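Local coordinates for omega transaminase (PDB 5LHA), which probably catalyses transfer of amino groups between amines and carbonyl compounds with pyridoxal phosphate as cofactor, as a class-III aminotransferase of fold type I, at residues 103-108 and 344-349; 261-266 and 284-289; 271-276 and 382-387. One frame throughout, in Å; residues are numbered along the deposited sequence.

Contact 1 of 3, residues 103-108 and 344-349; sequences AERLTG and VLDIVE
A salt-bridge network of Arg105, Asp346 and Glu349 joins helix 97-109 to helix 335-350 in this fold type I aminotransferase. The axes of the two short segments come no closer than 12.7 Å and run 29° from parallel, so a long side chain has to span most of the gap. Arg105 does this with CG anti to the backbone N and a single bend at chi2 (82°). Its two terminal nitrogens grip one oxygen end-on: Asp346 OD1 lies 2.8 Å from Arg105 NH1 and 2.9 Å from Arg105 NH2. Both bonds are bent, with N-H...O angles of 132°, as expected when two donors converge on one atom. Arg105 NH2 also reaches Glu349 OE1 at 2.9 Å, meeting it from above the carboxylate plane. Over one guanidinium face sits Leu345 CB, 3.4 Å from Arg105 NH2. With an alanine here the cation is gone, which is likely to leave the carboxylates of Asp346 and Glu349 without their shared mate. Leu345 also packs on Leu102 and Met109 of helix 97-109, and beside the arginine's stem its CD1 approaches Leu106 CD2 at 4.4 Å.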
# COMPACT_ATOMS: atom_id res chain seq x y z
N ALA A 103 -29.88 -19.04 9.09
CA ALA A 103 -29.04 -19.42 7.96
C ALA A 103 -29.82 -20.25 6.95
O ALA A 103 -29.75 -20.01 5.73
CB ALA A 103 -27.80 -20.17 8.45
N GLU A 104 -30.53 -21.27 7.43
CA GLU A 104 -31.43 -22.03 6.56
C GLU A 104 -32.46 -21.11 5.91
O GLU A 104 -32.75 -21.24 4.72
CB GLU A 104 -32.11 -23.13 7.38
CG GLU A 104 -33.11 -23.98 6.61
CD GLU A 104 -32.45 -25.03 5.73
OE1 GLU A 104 -31.23 -25.27 5.87
OE2 GLU A 104 -33.16 -25.64 4.89
N ARG A 105 -33.02 -20.18 6.70
CA ARG A 105 -34.05 -19.27 6.20
C ARG A 105 -33.50 -18.36 5.11
O ARG A 105 -34.14 -18.17 4.07
CB ARG A 105 -34.60 -18.44 7.36
CG ARG A 105 -35.65 -17.42 6.99
CD ARG A 105 -37.03 -18.03 6.87
NE ARG A 105 -38.02 -17.04 6.46
CZ ARG A 105 -38.82 -16.37 7.28
NH1 ARG A 105 -38.78 -16.59 8.59
NH2 ARG A 105 -39.67 -15.49 6.79
N LEU A 106 -32.33 -17.77 5.34
CA LEU A 106 -31.76 -16.83 4.37
C LEU A 106 -31.40 -17.53 3.06
O LEU A 106 -31.74 -17.05 1.97
CB LEU A 106 -30.54 -16.15 4.99
CG LEU A 106 -30.87 -15.14 6.10
CD1 LEU A 106 -29.63 -14.69 6.84
CD2 LEU A 106 -31.60 -13.95 5.50
N THR A 107 -30.72 -18.67 3.15
CA THR A 107 -30.35 -19.40 1.95
C THR A 107 -31.58 -19.87 1.18
O THR A 107 -31.53 -20.01 -0.05
CB THR A 107 -29.47 -20.59 2.33
OG1 THR A 107 -30.10 -21.33 3.38
CG2 THR A 107 -28.13 -20.10 2.82
N GLY A 108 -32.68 -20.14 1.88
CA GLY A 108 -33.92 -20.51 1.20
C GLY A 108 -34.55 -19.35 0.45
O GLY A 108 -35.05 -19.53 -0.66
N VAL A 344 -39.02 -10.51 11.92
CA VAL A 344 -39.08 -9.40 10.97
C VAL A 344 -39.33 -9.92 9.55
O VAL A 344 -40.15 -9.37 8.82
CB VAL A 344 -37.79 -8.56 11.06
CG1 VAL A 344 -37.68 -7.59 9.90
CG2 VAL A 344 -37.77 -7.80 12.38
N LEU A 345 -38.65 -11.00 9.17
CA LEU A 345 -38.85 -11.55 7.82
C LEU A 345 -40.27 -12.04 7.62
O LEU A 345 -40.82 -11.93 6.52
CB LEU A 345 -37.87 -12.69 7.57
CG LEU A 345 -36.40 -12.30 7.61
CD1 LEU A 345 -35.53 -13.52 7.38
CD2 LEU A 345 -36.14 -11.25 6.56
N ASP A 346 -40.87 -12.60 8.66
CA ASP A 346 -42.25 -13.05 8.57
C ASP A 346 -43.18 -11.89 8.21
O ASP A 346 -44.04 -12.02 7.33
CB ASP A 346 -42.65 -13.73 9.88
CG ASP A 346 -41.95 -15.07 10.07
OD1 ASP A 346 -41.38 -15.57 9.08
OD2 ASP A 346 -41.97 -15.62 11.18
N ILE A 347 -43.03 -10.75 8.88
CA ILE A 347 -43.87 -9.59 8.57
C ILE A 347 -43.63 -9.12 7.14
O ILE A 347 -44.58 -8.77 6.42
CB ILE A 347 -43.62 -8.45 9.59
CG1 ILE A 347 -44.15 -8.84 10.97
CG2 ILE A 347 -44.25 -7.15 9.12
CD1 ILE A 347 -43.68 -7.93 12.08
N VAL A 348 -42.37 -9.11 6.70
CA VAL A 348 -42.03 -8.63 5.36
C VAL A 348 -42.77 -9.44 4.29
O VAL A 348 -43.35 -8.88 3.35
CB VAL A 348 -40.51 -8.68 5.14
CG1 VAL A 348 -40.14 -8.37 3.68
CG2 VAL A 348 -39.80 -7.72 6.10
N GLU A 349 -42.75 -10.76 4.42
CA GLU A 349 -43.39 -11.62 3.44
C GLU A 349 -44.90 -11.64 3.61
O GLU A 349 -45.64 -11.69 2.62
CB GLU A 349 -42.80 -13.02 3.54
CG GLU A 349 -41.34 -13.06 3.12
CD GLU A 349 -40.75 -14.46 3.17
OE1 GLU A 349 -40.99 -15.15 4.18
OE2 GLU A 349 -40.05 -14.85 2.22

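Contact 2 of 3, residues 261-266 and 284-289; sequences LIADEV and VAPDIL. With PMP (4'-deoxy-4'-aminopyridoxal-5'-phosphate), chain E.
Two hydrogen bonds join Leu261 and Asp287: Leu261 N donates to Asp287 OD2 at 2.8 Å with an N-H...O angle of 167°, engaging the anti lone pair, and Asp287 N donates to Leu261 O at 2.7 Å. Asp287 CG lies beside its own backbone N (chi1 -65°), which brings OD2 round to Leu261 N. Ile288 N is a second donor to Leu261 O, through a longer bond of 3.2 Å. Two residues on, Ala263 N donates to Ile288 O at 2.9 Å, which sets the parallel pairs Ile262 with Ile288 and Ala263 with Leu289. On one face of the sheet the two isoleucines lie side by side, pointing the same way, with Ile262 CG1 3.9 Å from Ile288 CD1. On the other face Ala263 CB rests against the ring of Pro286, 3.6 Å from its CG, and also touches Leu289 CD2. These neighbouring strands, 260-264 and 288-291, belong to a beta-alpha-beta unit in the central sheet of the cofactor-binding part of the fold. The C-terminal end of strand 260-264 carries Asp264 to the cofactor: its OD2 lies 2.9 Å from PMP N1, the pairing of aspartate with pyridine nitrogen known from fold type I enzymes. Val266 lies over the pyridine ring, its CB 3.7 Å from PMP C2. Further out, Asp264 OD1 accepts from Val266 N in an Asx turn, and OD2 also hydrogen-bonds His158 ND1. Glu265 is held by Thr268, Ser279 and the backbone N of Gly278. Asp287 OD2 forms a second interaction, a salt bridge to Arg251, while its OD1 accepts from Asn308 ND2.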
# COMPACT_ATOMS: atom_id res chain seq x y z
N LEU A 261 -19.18 -10.62 -8.43
CA LEU A 261 -20.07 -9.47 -8.36
C LEU A 261 -20.72 -9.46 -6.98
O LEU A 261 -21.48 -10.37 -6.64
CB LEU A 261 -21.10 -9.52 -9.48
CG LEU A 261 -22.11 -8.37 -9.50
CD1 LEU A 261 -21.41 -7.02 -9.55
CD2 LEU A 261 -23.06 -8.53 -10.67
N ILE A 262 -20.39 -8.44 -6.20
CA ILE A 262 -20.94 -8.24 -4.86
C ILE A 262 -22.06 -7.22 -4.94
O ILE A 262 -21.83 -6.06 -5.29
CB ILE A 262 -19.86 -7.77 -3.87
CG1 ILE A 262 -18.71 -8.77 -3.79
CG2 ILE A 262 -20.48 -7.54 -2.51
CD1 ILE A 262 -17.51 -8.22 -3.09
N ALA A 263 -23.27 -7.64 -4.59
CA ALA A 263 -24.39 -6.73 -4.46
C ALA A 263 -24.44 -6.23 -3.02
O ALA A 263 -24.57 -7.02 -2.08
CB ALA A 263 -25.70 -7.41 -4.83
N ASP A 264 -24.29 -4.92 -2.85
CA ASP A 264 -24.48 -4.31 -1.54
C ASP A 264 -25.97 -4.07 -1.38
O ASP A 264 -26.53 -3.10 -1.89
CB ASP A 264 -23.66 -3.03 -1.41
CG ASP A 264 -23.69 -2.46 -0.01
OD1 ASP A 264 -24.63 -2.75 0.77
OD2 ASP A 264 -22.73 -1.74 0.33
N GLU A 265 -26.63 -4.98 -0.67
CA GLU A 265 -28.07 -4.92 -0.48
C GLU A 265 -28.44 -4.42 0.91
O GLU A 265 -29.58 -4.61 1.35
CB GLU A 265 -28.66 -6.31 -0.71
CG GLU A 265 -28.39 -6.90 -2.08
CD GLU A 265 -29.55 -6.72 -3.05
OE1 GLU A 265 -30.54 -6.05 -2.69
OE2 GLU A 265 -29.47 -7.27 -4.17
N VAL A 266 -27.52 -3.74 1.59
CA VAL A 266 -27.78 -3.28 2.95
C VAL A 266 -29.04 -2.42 3.00
O VAL A 266 -29.88 -2.56 3.90
CB VAL A 266 -26.55 -2.55 3.52
CG1 VAL A 266 -26.93 -1.76 4.75
CG2 VAL A 266 -25.43 -3.53 3.83
N VAL A 284 -30.87 -10.09 -11.93
CA VAL A 284 -29.45 -10.43 -11.85
C VAL A 284 -29.18 -11.21 -10.57
O VAL A 284 -29.72 -10.89 -9.51
CB VAL A 284 -28.58 -9.15 -11.90
CG1 VAL A 284 -27.18 -9.42 -11.39
CG2 VAL A 284 -28.52 -8.63 -13.33
N ALA A 285 -28.38 -12.27 -10.70
CA ALA A 285 -27.87 -13.03 -9.57
C ALA A 285 -26.41 -12.65 -9.33
O ALA A 285 -25.54 -13.02 -10.12
CB ALA A 285 -27.99 -14.53 -9.82
N PRO A 286 -26.10 -11.90 -8.28
CA PRO A 286 -24.70 -11.62 -7.95
C PRO A 286 -24.06 -12.83 -7.27
O PRO A 286 -24.71 -13.82 -6.96
CB PRO A 286 -24.80 -10.43 -7.00
CG PRO A 286 -26.13 -10.59 -6.35
CD PRO A 286 -27.04 -11.21 -7.38
N ASP A 287 -22.74 -12.74 -7.08
CA ASP A 287 -22.03 -13.81 -6.41
C ASP A 287 -22.14 -13.72 -4.89
O ASP A 287 -22.15 -14.75 -4.21
CB ASP A 287 -20.55 -13.81 -6.82
CG ASP A 287 -20.34 -14.12 -8.30
OD1 ASP A 287 -20.42 -15.31 -8.68
OD2 ASP A 287 -20.10 -13.18 -9.08
N ILE A 288 -22.22 -12.50 -4.34
CA ILE A 288 -22.25 -12.25 -2.90
C ILE A 288 -23.33 -11.22 -2.59
O ILE A 288 -23.52 -10.26 -3.35
CB ILE A 288 -20.88 -11.76 -2.38
CG1 ILE A 288 -19.80 -12.81 -2.66
CG2 ILE A 288 -20.95 -11.44 -0.89
CD1 ILE A 288 -18.41 -12.33 -2.35
N LEU A 289 -24.05 -11.42 -1.48
CA LEU A 289 -25.02 -10.46 -0.95
C LEU A 289 -24.53 -9.92 0.39
O LEU A 289 -24.09 -10.69 1.24
CB LEU A 289 -26.39 -11.08 -0.74
CG LEU A 289 -27.09 -11.63 -1.98
CD1 LEU A 289 -28.41 -12.27 -1.57
CD2 LEU A 289 -27.30 -10.51 -2.99
N1 PMP E . -23.55 -0.15 2.58
C2 PMP E . -24.75 0.50 2.36
C2A PMP E . -25.38 0.53 0.99
C3 PMP E . -25.18 1.42 3.30
O3 PMP E . -26.15 2.34 2.99
C4 PMP E . -24.62 1.41 4.58
C4A PMP E . -25.14 2.36 5.63
N4A PMP E . -26.09 3.29 5.06
C5 PMP E . -23.57 0.54 4.87
C6 PMP E . -23.04 -0.24 3.85
C5A PMP E . -23.03 0.46 6.29
O4P PMP E . -24.05 0.05 7.19
P PMP E . -23.89 0.17 8.80
O1P PMP E . -24.26 1.59 9.17
O2P PMP E . -24.87 -0.79 9.45
O3P PMP E . -22.48 -0.12 9.27

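Contact 3 of 3, residues 271-276 and 382-387; sequences GRSGCM and RGKGLM
A turn-to-turn contact, made by backbone atoms and one arginine, joins Arg272 to Leu386, where the loop between strand 260-264 and helix 278-281 meets a tight beta hairpin of the mixed sheet that holds strands 378-384 and 387-393. Arg272 and Leu386 exchange two bonds. Leu386 N donates to Arg272 O at 2.6 Å. In return Arg272 NH1 donates to Leu386 O, also at 2.6 Å; the acceptor lies in the guanidinium plane, yet the donor stands 38° out of the carbonyl plane, and the N-H...O angle is 142°. The arginine chain reaches this point by a bend at chi3 (-69°), its CD passing 4.0 Å from Met387 CB as the two side chains cross. Gly385 fits directly against the turn: its CA makes a CA-H...O contact of 3.1 Å with Arg272 O, and any CB would collide with that oxygen and with Ser273 CA. A second such contact runs from Ser273 CA to Lys384 O at 3.5 Å, while Lys384 CG lies 3.6 Å from Ser273 O. Each turn is also tied within itself: Gly274 N bonds Gly271 O in a type I turn, and Lys384 N bonds Met387 O across the two-residue hairpin connection. Lys384 has a cation-pi partner in Trp282. The guanidinium of Arg272 is further held by Asn66 OD1 on NH2 and Pro434 O on NH1. Trp63 of helix 60-63 touches both Arg272 and Met387, Leu386 packs on Leu436, and the hairpin carries on from strand 378-384 into strand 387-393.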
# COMPACT_ATOMS: atom_id res chain seq x y z
N GLY A 271 -36.85 -5.19 0.34
CA GLY A 271 -38.05 -4.59 -0.24
C GLY A 271 -38.09 -3.12 -0.60
O GLY A 271 -39.03 -2.70 -1.29
N ARG A 272 -37.12 -2.32 -0.16
CA ARG A 272 -37.26 -0.86 -0.27
C ARG A 272 -37.47 -0.42 -1.72
O ARG A 272 -38.19 0.55 -1.98
CB ARG A 272 -36.07 -0.14 0.34
CG ARG A 272 -36.21 1.39 0.33
CD ARG A 272 -35.30 2.07 1.33
NE ARG A 272 -35.68 1.83 2.72
CZ ARG A 272 -36.65 2.46 3.38
NH1 ARG A 272 -37.38 3.40 2.78
NH2 ARG A 272 -36.90 2.16 4.64
N SER A 273 -36.83 -1.10 -2.68
CA SER A 273 -36.88 -0.69 -4.07
C SER A 273 -37.94 -1.43 -4.89
O SER A 273 -38.00 -1.23 -6.11
CB SER A 273 -35.51 -0.87 -4.72
OG SER A 273 -35.28 -2.22 -5.06
N GLY A 274 -38.78 -2.24 -4.26
CA GLY A 274 -39.84 -2.93 -4.96
C GLY A 274 -39.62 -4.42 -5.13
O GLY A 274 -40.43 -5.08 -5.79
N CYS A 275 -38.54 -4.96 -4.57
CA CYS A 275 -38.21 -6.36 -4.75
C CYS A 275 -37.45 -6.83 -3.52
O CYS A 275 -36.83 -6.02 -2.81
CB CYS A 275 -37.40 -6.53 -6.04
SG CYS A 275 -37.17 -8.19 -6.65
N MET A 276 -37.51 -8.14 -3.24
CA MET A 276 -36.81 -8.67 -2.07
C MET A 276 -35.31 -8.43 -2.15
O MET A 276 -34.64 -8.33 -1.11
CB MET A 276 -37.10 -10.16 -1.91
CG MET A 276 -36.75 -10.73 -0.54
SD MET A 276 -37.78 -10.08 0.80
CE MET A 276 -39.29 -11.02 0.57
N ARG A 382 -35.97 11.81 -7.97
CA ARG A 382 -35.78 10.47 -8.48
C ARG A 382 -35.95 9.46 -7.35
O ARG A 382 -35.84 9.80 -6.17
CB ARG A 382 -34.40 10.29 -9.11
CG ARG A 382 -33.30 10.97 -8.32
CD ARG A 382 -31.92 10.58 -8.80
NE ARG A 382 -30.89 11.07 -7.89
CZ ARG A 382 -30.44 12.32 -7.87
NH1 ARG A 382 -30.92 13.22 -8.72
NH2 ARG A 382 -29.50 12.68 -7.00
N GLY A 383 -36.21 8.22 -7.73
CA GLY A 383 -36.44 7.19 -6.74
C GLY A 383 -36.86 5.89 -7.38
O GLY A 383 -37.14 5.81 -8.57
N LYS A 384 -36.91 4.86 -6.53
CA LYS A 384 -37.37 3.53 -6.91
C LYS A 384 -37.83 2.83 -5.64
O LYS A 384 -37.04 2.71 -4.69
CB LYS A 384 -36.27 2.75 -7.61
CG LYS A 384 -36.73 1.41 -8.14
CD LYS A 384 -35.62 0.68 -8.83
CE LYS A 384 -36.04 -0.73 -9.22
NZ LYS A 384 -36.93 -0.76 -10.39
N GLY A 385 -39.08 2.38 -5.60
CA GLY A 385 -39.64 1.92 -4.34
C GLY A 385 -39.73 3.07 -3.35
O GLY A 385 -40.14 4.19 -3.70
N LEU A 386 -39.36 2.82 -2.09
CA LEU A 386 -39.42 3.84 -1.05
C LEU A 386 -38.05 4.40 -0.68
O LEU A 386 -37.78 4.67 0.49
CB LEU A 386 -40.12 3.31 0.20
CG LEU A 386 -41.64 3.23 0.02
CD1 LEU A 386 -42.29 2.46 1.16
CD2 LEU A 386 -42.22 4.63 -0.13
N MET A 387 -37.18 4.59 -1.67
CA MET A 387 -36.00 5.46 -1.56
C MET A 387 -36.09 6.52 -2.65
O MET A 387 -36.23 6.19 -3.84
CB MET A 387 -34.69 4.67 -1.66
CG MET A 387 -34.56 3.75 -2.86
SD MET A 387 -33.35 2.44 -2.56
CE MET A 387 -31.86 3.36 -2.21

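Overall arrangement
From the N terminus, the chain enters contact 1 at 103-108 and closes that long loop only at 344-349. Contact 2, 261-266 with 284-289, lies wholly within this span and closes a short one. Contact 3 opens at 271-276, between the two segments of contact 2, and closes at 382-387, beyond contact 1; it therefore crosses both. Contact 1 joins two helices, contact 2 adjacent strands of the cofactor-binding sheet, and contact 3 ties the loop after strand 260-264 to the mixed sheet holding strands 378-384 and 387-393. Contacts 1 and 3 touch directly, Met276 CE lying 3.9 Å from Glu349 CG, whereas contact 2 touches neither, its centre about 17 Å from that of contact 1.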